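Local coordinates for aminoglycoside 6-adenylyltransferase (Bacillus subtilis, PDB 2PBE), which transfers the adenylyl group of ATP, or the guanylyl group of GTP, to the 6-hydroxyl of streptomycin or streptidine and so confers streptomycin resistance, at residues Gln7-Ile12 / Ile94-Gly99; Glu21-Val26 / Glu55-Asn60; Leu251-Ser256 / Tyr265-Tyr270. All blocks are in the same frame, centred on the assembly; numbering follows the deposited sequence.

Contact 1: Gln7-Ile12 / Ile94-Gly99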
loop_
_atom_site.group_PDB
_atom_site.type_symbol
_atom_site.label_atom_id
_atom_site.label_comp_id
_atom_site.label_asym_id
_atom_site.label_seq_id
_atom_site.Cartn_x
_atom_site.Cartn_y
_atom_site.Cartn_z
ATOM N N GLN A 7 -2.532 12.808 -5.162
ATOM C CA GLN A 7 -1.499 12.009 -4.534
ATOM C C GLN A 7 -1.199 12.604 -3.157
ATOM O O GLN A 7 -1.296 11.910 -2.152
ATOM C CB GLN A 7 -0.239 12.027 -5.404
ATOM C CG GLN A 7 0.933 11.250 -4.836
ATOM C CD GLN A 7 0.541 9.850 -4.382
ATOM O OE1 GLN A 7 -0.196 9.146 -5.081
ATOM N NE2 GLN A 7 1.037 9.438 -3.216
ATOM N N GLU A 8 -0.860 13.889 -3.129
ATOM C CA GLU A 8 -0.535 14.582 -1.890
ATOM C C GLU A 8 -1.657 14.521 -0.860
ATOM O O GLU A 8 -1.397 14.360 0.336
ATOM C CB GLU A 8 -0.193 16.043 -2.183
ATOM C CG GLU A 8 0.945 16.235 -3.187
ATOM C CD GLU A 8 1.283 17.702 -3.442
ATOM O OE1 GLU A 8 0.464 18.418 -4.064
ATOM O OE2 GLU A 8 2.376 18.133 -3.016
HETATM N N MSE A 9 -2.897 14.644 -1.332
HETATM C CA MSE A 9 -4.044 14.619 -0.443
HETATM C C MSE A 9 -4.184 13.271 0.226
HETATM O O MSE A 9 -4.342 13.192 1.443
HETATM C CB MSE A 9 -5.332 14.944 -1.214
HETATM C CG MSE A 9 -5.457 16.403 -1.654
HETATM SE SE MSE A 9 -5.241 17.711 -0.210
HETATM C CE MSE A 9 -6.882 17.393 0.741
HETATM N N MSE A 10 -4.137 12.222 -0.577
HETATM C CA MSE A 10 -4.261 10.874 -0.055
HETATM C C MSE A 10 -3.165 10.564 0.932
HETATM O O MSE A 10 -3.406 9.884 1.930
HETATM C CB MSE A 10 -4.223 9.837 -1.171
HETATM C CG MSE A 10 -5.468 9.809 -2.037
HETATM SE SE MSE A 10 -7.134 9.779 -1.012
HETATM C CE MSE A 10 -6.692 8.449 0.323
ATOM N N ASP A 11 -1.960 11.048 0.644
ATOM C CA ASP A 11 -0.831 10.822 1.537
ATOM C C ASP A 11 -1.193 11.352 2.918
ATOM O O ASP A 11 -1.096 10.638 3.908
ATOM C CB ASP A 11 0.434 11.548 1.042
ATOM C CG ASP A 11 1.028 10.918 -0.208
ATOM O OD1 ASP A 11 1.068 9.665 -0.283
ATOM O OD2 ASP A 11 1.469 11.676 -1.106
ATOM N N ILE A 12 -1.626 12.603 2.975
ATOM C CA ILE A 12 -1.988 13.227 4.232
ATOM C C ILE A 12 -2.992 12.396 5.034
ATOM O O ILE A 12 -2.771 12.120 6.210
ATOM C CB ILE A 12 -2.552 14.632 3.950
ATOM C CG1 ILE A 12 -1.470 15.473 3.271
ATOM C CG2 ILE A 12 -3.002 15.293 5.229
ATOM C CD1 ILE A 12 -1.926 16.823 2.782
ATOM N N ILE A 94 -15.095 19.825 4.689
ATOM C CA ILE A 94 -14.133 20.908 4.610
ATOM C C ILE A 94 -13.889 21.370 3.183
ATOM O O ILE A 94 -13.792 20.554 2.255
ATOM C CB ILE A 94 -12.771 20.476 5.224
ATOM C CG1 ILE A 94 -12.982 19.949 6.637
ATOM C CG2 ILE A 94 -11.808 21.668 5.291
ATOM C CD1 ILE A 94 -11.753 19.265 7.222
ATOM N N LEU A 95 -13.791 22.685 3.026
ATOM C CA LEU A 95 -13.484 23.267 1.739
ATOM C C LEU A 95 -12.108 23.873 1.942
ATOM O O LEU A 95 -11.966 24.901 2.600
ATOM C CB LEU A 95 -14.495 24.350 1.353
ATOM C CG LEU A 95 -14.174 24.947 -0.030
ATOM C CD1 LEU A 95 -14.319 23.894 -1.098
ATOM C CD2 LEU A 95 -15.057 26.135 -0.320
ATOM N N PHE A 96 -11.088 23.231 1.385
ATOM C CA PHE A 96 -9.716 23.710 1.544
ATOM C C PHE A 96 -9.347 24.939 0.719
ATOM O O PHE A 96 -9.919 25.193 -0.344
ATOM C CB PHE A 96 -8.737 22.578 1.239
ATOM C CG PHE A 96 -8.749 21.473 2.260
ATOM C CD1 PHE A 96 -8.171 21.670 3.532
ATOM C CD2 PHE A 96 -9.386 20.248 1.983
ATOM C CE1 PHE A 96 -8.222 20.653 4.529
ATOM C CE2 PHE A 96 -9.449 19.214 2.964
ATOM C CZ PHE A 96 -8.863 19.417 4.247
ATOM N N GLU A 97 -8.391 25.703 1.229
ATOM C CA GLU A 97 -7.943 26.892 0.529
ATOM C C GLU A 97 -7.365 26.571 -0.838
ATOM O O GLU A 97 -7.582 27.314 -1.789
ATOM C CB GLU A 97 -6.891 27.641 1.347
ATOM C CG GLU A 97 -7.447 28.716 2.242
ATOM C CD GLU A 97 -6.351 29.487 2.952
ATOM O OE1 GLU A 97 -5.359 29.864 2.286
ATOM O OE2 GLU A 97 -6.479 29.707 4.181
ATOM N N ASP A 98 -6.630 25.467 -0.929
ATOM C CA ASP A 98 -5.995 25.054 -2.180
ATOM C C ASP A 98 -7.059 24.628 -3.186
ATOM O O ASP A 98 -6.762 24.382 -4.351
ATOM C CB ASP A 98 -5.026 23.894 -1.937
ATOM C CG ASP A 98 -5.730 22.558 -1.756
ATOM O OD1 ASP A 98 -6.674 22.478 -0.950
ATOM O OD2 ASP A 98 -5.332 21.584 -2.429
ATOM N N GLY A 99 -8.303 24.541 -2.727
ATOM C CA GLY A 99 -9.388 24.167 -3.612
ATOM C C GLY A 99 -9.972 22.796 -3.364
ATOM O O GLY A 99 -11.071 22.512 -3.836
#
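M9, a selenomethionine on helix 6-19, reaches across to F96 at the end of strand 90-96, and its methyl carbon does the touching: CE of M9 lies 3.9 Å from CE2 of F96 and 4.0 Å from its CD2. The two side chains run antiparallel alongside one another. M9 gets there by folding its chain at both chi2 (-53°) and chi3 (-71°), which turns CE toward the ring while the selenium sits further back. That selenium is the part nearest D98, with SE of M9 4.5 Å from OD2 of D98, a loose approach beside a carboxylate. D98 belongs to the type I turn from F96 to G99 that follows the strand, closed by G99 N bonding to F96 O at 3.0 Å. The carboxylate itself is engaged by N100 and, through a salt bridge, by R4, which also makes a cation-pi contact with F96. Inside the strand segment, CG2 of I94 rests over the centre of the F96 ring, 3.7 Å above its plane. M9 also touches Y45 of strand 45-51, so the helix packs on the sheet of the nucleotidyltransferase domain. No hydrogen bond joins the two segments; what holds them directly is dispersion between a selenomethionine and an aromatic ring, with the D98 carboxylate held by the R4 salt bridge and an N100 hydrogen bond.

Contact 2: Glu21-Val26 / Glu55-Asn60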
loop_
_atom_site.group_PDB
_atom_site.type_symbol
_atom_site.label_atom_id
_atom_site.label_comp_id
_atom_site.label_asym_id
_atom_site.label_seq_id
_atom_site.Cartn_x
_atom_site.Cartn_y
_atom_site.Cartn_z
ATOM N N GLU A 21 -3.354 6.403 17.019
ATOM C CA GLU A 21 -3.741 5.185 17.721
ATOM C C GLU A 21 -5.238 4.946 17.845
ATOM O O GLU A 21 -5.654 3.810 18.059
ATOM C CB GLU A 21 -3.083 5.150 19.107
ATOM C CG GLU A 21 -1.569 4.837 19.041
ATOM C CD GLU A 21 -0.932 4.547 20.389
ATOM O OE1 GLU A 21 -1.545 3.797 21.178
ATOM O OE2 GLU A 21 0.189 5.044 20.654
ATOM N N ARG A 22 -6.062 5.989 17.722
ATOM C CA ARG A 22 -7.504 5.780 17.814
ATOM C C ARG A 22 -8.035 5.268 16.474
ATOM O O ARG A 22 -9.069 4.594 16.430
ATOM C CB ARG A 22 -8.259 7.071 18.173
ATOM C CG ARG A 22 -7.779 7.807 19.405
ATOM C CD ARG A 22 -7.179 9.125 18.980
ATOM N NE ARG A 22 -7.916 10.298 19.427
ATOM C CZ ARG A 22 -7.720 11.525 18.956
ATOM N NH1 ARG A 22 -6.811 11.747 18.005
ATOM N NH2 ARG A 22 -8.419 12.545 19.459
ATOM N N ILE A 23 -7.340 5.584 15.385
ATOM C CA ILE A 23 -7.796 5.145 14.071
ATOM C C ILE A 23 -7.323 3.729 13.782
ATOM O O ILE A 23 -6.128 3.469 13.680
ATOM C CB ILE A 23 -7.327 6.093 12.960
ATOM C CG1 ILE A 23 -7.801 7.517 13.267
ATOM C CG2 ILE A 23 -7.933 5.671 11.623
ATOM C CD1 ILE A 23 -7.240 8.552 12.331
ATOM N N ARG A 24 -8.291 2.828 13.645
ATOM C CA ARG A 24 -8.030 1.413 13.392
ATOM C C ARG A 24 -8.306 0.977 11.957
ATOM O O ARG A 24 -7.637 0.102 11.434
ATOM C CB ARG A 24 -8.872 0.577 14.356
ATOM C CG ARG A 24 -8.544 0.828 15.827
ATOM C CD ARG A 24 -7.282 0.095 16.228
ATOM N NE ARG A 24 -6.184 0.993 16.544
ATOM C CZ ARG A 24 -4.915 0.610 16.577
ATOM N NH1 ARG A 24 -4.593 -0.653 16.310
ATOM N NH2 ARG A 24 -3.959 1.486 16.875
ATOM N N LEU A 25 -9.279 1.601 11.316
ATOM C CA LEU A 25 -9.659 1.245 9.952
ATOM C C LEU A 25 -9.897 2.519 9.121
ATOM O O LEU A 25 -10.358 3.533 9.645
ATOM C CB LEU A 25 -10.928 0.382 10.007
ATOM C CG LEU A 25 -11.391 -0.526 8.857
ATOM C CD1 LEU A 25 -11.882 0.304 7.685
ATOM C CD2 LEU A 25 -10.255 -1.430 8.420
ATOM N N VAL A 26 -9.562 2.470 7.835
ATOM C CA VAL A 26 -9.741 3.605 6.935
ATOM C C VAL A 26 -10.377 3.138 5.642
ATOM O O VAL A 26 -9.921 2.169 5.035
ATOM C CB VAL A 26 -8.396 4.274 6.609
ATOM C CG1 VAL A 26 -8.606 5.444 5.665
ATOM C CG2 VAL A 26 -7.738 4.751 7.881
ATOM N N GLU A 55 -15.737 10.451 20.750
ATOM C CA GLU A 55 -15.783 11.680 21.564
ATOM C C GLU A 55 -14.411 12.369 21.706
ATOM O O GLU A 55 -14.328 13.601 21.882
ATOM C CB GLU A 55 -16.334 11.367 22.958
ATOM C CG GLU A 55 -17.796 10.919 22.977
ATOM C CD GLU A 55 -18.736 11.937 22.303
ATOM O OE1 GLU A 55 -19.440 11.547 21.341
ATOM O OE2 GLU A 55 -18.777 13.120 22.732
ATOM N N SER A 56 -13.351 11.561 21.641
ATOM C CA SER A 56 -11.980 12.049 21.765
ATOM C C SER A 56 -11.701 13.109 20.711
ATOM O O SER A 56 -11.133 14.177 20.979
ATOM C CB SER A 56 -11.006 10.880 21.590
ATOM O OG SER A 56 -9.714 11.230 22.042
ATOM N N PHE A 57 -12.118 12.803 19.497
ATOM C CA PHE A 57 -11.916 13.710 18.391
ATOM C C PHE A 57 -12.777 14.941 18.562
ATOM O O PHE A 57 -12.407 16.032 18.152
ATOM C CB PHE A 57 -12.247 12.995 17.089
ATOM C CG PHE A 57 -11.252 11.938 16.720
ATOM C CD1 PHE A 57 -10.063 12.286 16.050
ATOM C CD2 PHE A 57 -11.462 10.601 17.089
ATOM C CE1 PHE A 57 -9.078 11.315 15.754
ATOM C CE2 PHE A 57 -10.488 9.608 16.805
ATOM C CZ PHE A 57 -9.290 9.963 16.139
ATOM N N LYS A 58 -13.937 14.753 19.190
ATOM C CA LYS A 58 -14.880 15.846 19.416
ATOM C C LYS A 58 -14.475 16.858 20.482
ATOM O O LYS A 58 -15.144 17.880 20.609
ATOM C CB LYS A 58 -16.272 15.287 19.745
ATOM C CG LYS A 58 -16.868 14.460 18.620
ATOM C CD LYS A 58 -18.380 14.621 18.520
ATOM C CE LYS A 58 -19.116 14.067 19.721
ATOM N NZ LYS A 58 -20.566 14.441 19.745
ATOM N N GLU A 59 -13.415 16.596 21.249
ATOM C CA GLU A 59 -12.965 17.543 22.282
ATOM C C GLU A 59 -12.885 18.960 21.681
ATOM O O GLU A 59 -13.420 19.918 22.251
ATOM C CB GLU A 59 -11.595 17.128 22.843
ATOM C CG GLU A 59 -11.601 16.883 24.348
ATOM C CD GLU A 59 -11.408 15.414 24.727
ATOM O OE1 GLU A 59 -10.236 14.947 24.758
ATOM O OE2 GLU A 59 -12.428 14.726 24.982
ATOM N N ASN A 60 -12.222 19.082 20.528
ATOM C CA ASN A 60 -12.115 20.359 19.817
ATOM C C ASN A 60 -11.633 20.133 18.388
ATOM O O ASN A 60 -11.438 18.999 17.980
ATOM C CB ASN A 60 -11.191 21.343 20.553
ATOM C CG ASN A 60 -9.762 20.881 20.588
ATOM O OD1 ASN A 60 -9.428 19.891 21.239
ATOM N ND2 ASN A 60 -8.900 21.608 19.887
#
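The guanidinium of R22 lies flat on the ring of F57, planes 19° apart, a stacked cation-pi contact with CZ of R22 3.6 Å from the ring centroid. One face of the guanidinium takes CE1 of F57, offset toward the rim; near its plane, at the edge, is S56. This joins the loop entering strand 23-28, in the mixed sheet of the nucleotidyltransferase fold, to the short helix 54-58 that follows the neighbouring strand 45-51. The R22 chain bends at both chi2 and chi3, and its aliphatic part runs over the ring as well, CB of R22 3.6 Å from CE2 of F57. NH1 of R22 is taken by a salt bridge to D20, which probably helps to fix the rotation of the group. CG1 of I23 also meets the ring, 4.1 Å from CZ of F57; W63 meets the same ring edge-to-face. Past I23, R24 and L25 form a classic beta bulge opposite F50, and R24 turns back to hold E21 O with NE and NH2. At the guanidinium edge, OG of S56 accepts from NH2 of R22 at 3.2 Å, angle 149°, and more weakly from NE of R22 at 3.3 Å.

Contact 3: Leu251-Ser256 / Tyr265-Tyr270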
loop_
_atom_site.group_PDB
_atom_site.type_symbol
_atom_site.label_atom_id
_atom_site.label_comp_id
_atom_site.label_asym_id
_atom_site.label_seq_id
_atom_site.Cartn_x
_atom_site.Cartn_y
_atom_site.Cartn_z
ATOM N N LEU A 251 17.388 -8.033 -3.649
ATOM C CA LEU A 251 16.366 -7.577 -2.729
ATOM C C LEU A 251 15.266 -8.591 -2.478
ATOM O O LEU A 251 14.710 -8.637 -1.385
ATOM C CB LEU A 251 15.766 -6.274 -3.224
ATOM C CG LEU A 251 16.699 -5.080 -3.023
ATOM C CD1 LEU A 251 16.149 -3.857 -3.715
ATOM C CD2 LEU A 251 16.873 -4.811 -1.521
ATOM N N PHE A 252 14.954 -9.410 -3.478
ATOM C CA PHE A 252 13.893 -10.391 -3.289
ATOM C C PHE A 252 14.324 -11.490 -2.349
ATOM O O PHE A 252 13.511 -12.008 -1.591
ATOM C CB PHE A 252 13.457 -11.033 -4.613
ATOM C CG PHE A 252 12.080 -11.623 -4.547
ATOM C CD1 PHE A 252 10.963 -10.778 -4.505
ATOM C CD2 PHE A 252 11.887 -13.016 -4.492
ATOM C CE1 PHE A 252 9.636 -11.308 -4.408
ATOM C CE2 PHE A 252 10.562 -13.580 -4.393
ATOM C CZ PHE A 252 9.434 -12.715 -4.351
ATOM N N ARG A 253 15.599 -11.859 -2.417
ATOM C CA ARG A 253 16.118 -12.904 -1.544
ATOM C C ARG A 253 15.969 -12.378 -0.132
ATOM O O ARG A 253 15.385 -13.023 0.730
ATOM C CB ARG A 253 17.604 -13.183 -1.828
ATOM C CG ARG A 253 17.858 -13.829 -3.176
ATOM C CD ARG A 253 19.355 -13.937 -3.508
ATOM N NE ARG A 253 19.541 -14.412 -4.880
ATOM C CZ ARG A 253 20.200 -13.750 -5.832
ATOM N NH1 ARG A 253 20.752 -12.574 -5.574
ATOM N NH2 ARG A 253 20.306 -14.270 -7.055
ATOM N N LYS A 254 16.507 -11.182 0.067
ATOM C CA LYS A 254 16.482 -10.513 1.349
ATOM C C LYS A 254 15.094 -10.546 2.003
ATOM O O LYS A 254 14.926 -11.101 3.091
ATOM C CB LYS A 254 16.954 -9.069 1.174
ATOM C CG LYS A 254 17.079 -8.306 2.485
ATOM C CD LYS A 254 17.804 -6.978 2.324
ATOM C CE LYS A 254 17.774 -6.216 3.641
ATOM N NZ LYS A 254 18.456 -4.904 3.588
ATOM N N TYR A 255 14.091 -9.991 1.330
ATOM C CA TYR A 255 12.750 -9.947 1.909
ATOM C C TYR A 255 11.961 -11.238 1.965
ATOM O O TYR A 255 11.155 -11.422 2.885
ATOM C CB TYR A 255 11.964 -8.827 1.234
ATOM C CG TYR A 255 12.604 -7.507 1.604
ATOM C CD1 TYR A 255 12.571 -7.036 2.951
ATOM C CD2 TYR A 255 13.384 -6.779 0.664
ATOM C CE1 TYR A 255 13.315 -5.885 3.356
ATOM C CE2 TYR A 255 14.134 -5.620 1.057
ATOM C CZ TYR A 255 14.098 -5.183 2.408
ATOM O OH TYR A 255 14.860 -4.096 2.819
ATOM N N SER A 256 12.170 -12.128 1.002
ATOM C CA SER A 256 11.454 -13.402 1.016
ATOM C C SER A 256 12.071 -14.264 2.111
ATOM O O SER A 256 11.372 -15.047 2.753
ATOM C CB SER A 256 11.534 -14.109 -0.339
ATOM O OG SER A 256 12.879 -14.363 -0.693
ATOM N N TYR A 265 7.686 -20.342 7.010
ATOM C CA TYR A 265 7.253 -20.964 5.768
ATOM C C TYR A 265 8.492 -21.494 5.071
ATOM O O TYR A 265 9.588 -20.980 5.296
ATOM C CB TYR A 265 6.551 -19.952 4.859
ATOM C CG TYR A 265 5.219 -19.429 5.377
ATOM C CD1 TYR A 265 4.429 -20.182 6.291
ATOM C CD2 TYR A 265 4.724 -18.177 4.935
ATOM C CE1 TYR A 265 3.177 -19.693 6.746
ATOM C CE2 TYR A 265 3.468 -17.677 5.383
ATOM C CZ TYR A 265 2.706 -18.440 6.286
ATOM O OH TYR A 265 1.501 -17.961 6.738
ATOM N N LYS A 266 8.328 -22.521 4.234
ATOM C CA LYS A 266 9.466 -23.079 3.515
ATOM C C LYS A 266 10.011 -22.086 2.487
ATOM O O LYS A 266 9.252 -21.508 1.696
ATOM C CB LYS A 266 9.079 -24.376 2.792
ATOM C CG LYS A 266 10.242 -25.035 2.034
ATOM C CD LYS A 266 9.877 -26.376 1.386
ATOM C CE LYS A 266 9.023 -26.205 0.130
ATOM N NZ LYS A 266 8.794 -27.495 -0.561
ATOM N N TYR A 267 11.327 -21.875 2.509
ATOM C CA TYR A 267 11.945 -20.993 1.535
ATOM C C TYR A 267 11.977 -21.807 0.236
ATOM O O TYR A 267 12.475 -22.926 0.213
ATOM C CB TYR A 267 13.361 -20.628 1.960
ATOM C CG TYR A 267 13.979 -19.617 1.038
ATOM C CD1 TYR A 267 13.538 -18.264 1.037
ATOM C CD2 TYR A 267 14.973 -20.010 0.107
ATOM C CE1 TYR A 267 14.076 -17.322 0.121
ATOM C CE2 TYR A 267 15.527 -19.080 -0.814
ATOM C CZ TYR A 267 15.073 -17.742 -0.807
ATOM O OH TYR A 267 15.574 -16.856 -1.733
ATOM N N PRO A 268 11.424 -21.263 -0.856
ATOM C CA PRO A 268 11.429 -22.008 -2.115
ATOM C C PRO A 268 12.807 -22.239 -2.688
ATOM O O PRO A 268 13.789 -21.689 -2.210
ATOM C CB PRO A 268 10.588 -21.134 -3.033
ATOM C CG PRO A 268 9.716 -20.373 -2.088
ATOM C CD PRO A 268 10.662 -20.013 -0.992
ATOM N N ASP A 269 12.862 -23.046 -3.743
ATOM C CA ASP A 269 14.123 -23.334 -4.405
ATOM C C ASP A 269 14.200 -22.591 -5.731
ATOM O O ASP A 269 15.153 -22.772 -6.507
ATOM C CB ASP A 269 14.305 -24.845 -4.635
ATOM C CG ASP A 269 13.176 -25.466 -5.446
ATOM O OD1 ASP A 269 12.816 -24.919 -6.506
ATOM O OD2 ASP A 269 12.648 -26.521 -5.043
ATOM N N TYR A 270 13.199 -21.750 -5.980
ATOM C CA TYR A 270 13.158 -20.970 -7.199
ATOM C C TYR A 270 14.375 -20.059 -7.290
ATOM O O TYR A 270 14.933 -19.873 -8.363
ATOM C CB TYR A 270 11.895 -20.124 -7.259
ATOM C CG TYR A 270 10.617 -20.877 -6.961
ATOM C CD1 TYR A 270 10.373 -22.155 -7.516
ATOM C CD2 TYR A 270 9.598 -20.279 -6.169
ATOM C CE1 TYR A 270 9.127 -22.830 -7.293
ATOM C CE2 TYR A 270 8.355 -20.936 -5.935
ATOM C CZ TYR A 270 8.122 -22.208 -6.505
ATOM O OH TYR A 270 6.910 -22.849 -6.325
HETATM O O HOH W 1 13.042 -16.215 -3.267
#
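Two torsions bring S256 and Y267 together. In Y267 chi1 is -175°, which swings the ring out opposite the backbone N and across to helix 238-263; in S256 chi1 is 59°, which tucks OG between its own N and carbonyl carbon. Turned that way, OG of S256 donates to O of F252 one helical turn back, at 2.6 Å, while the backbone N of S256 bonds to the same oxygen from the opposite face of the carbonyl plane. The result is a familiar way for a serine to settle inside a helix, its hydroxyl folded onto the preceding turn. The same OG lies at the edge of the Y267 ring, in its plane, 3.3 Å from CE1 of Y267; this is a contact with a ring carbon, and no direct hydrogen bond crosses between the segments. A water supplies the polar link instead. It donates to OG of S256 at 3.2 Å and to OH of Y267 at 3.0 Å, bridging two hydroxyls whose oxygens stand 3.8 Å apart. Close by, the stem of R253 passes the phenol, CG of R253 4.1 Å from OH of Y267. D271 is shared, hydrogen-bonded to OH of Y267 and salt-bridged to NE of the extended R253, whose NH2 bonds to T275, and this ties the loop and the first turn of helix 270-283 to helix 238-263. Helix 238-263 packs on both helix 151-173 and helix 177-204, F252 stacking with F161 of the first and touching M195 of the second, while the loop rests on helix 151-173 through P268 on F154.

Contacts 1 and 2 belong to the same sheet-bearing half of the chain, their centres 19 Å apart: contact 1 packs helix 6-19 against the end of strand 90-96, and contact 2, nested within the loop it closes, begins just after that helix. Contact 3 lies among the C-terminal helices, with its centre about 40 Å from that of contact 1, on the opposite side of the chain's centre. Contact 1 is largely buried and mainly apolar. The other two are partly buried and more polar, yet differ: contact 2, which reaches the same sheet as contact 1, has a direct bond across it, whereas contact 3 stays among helices and is water-mediated.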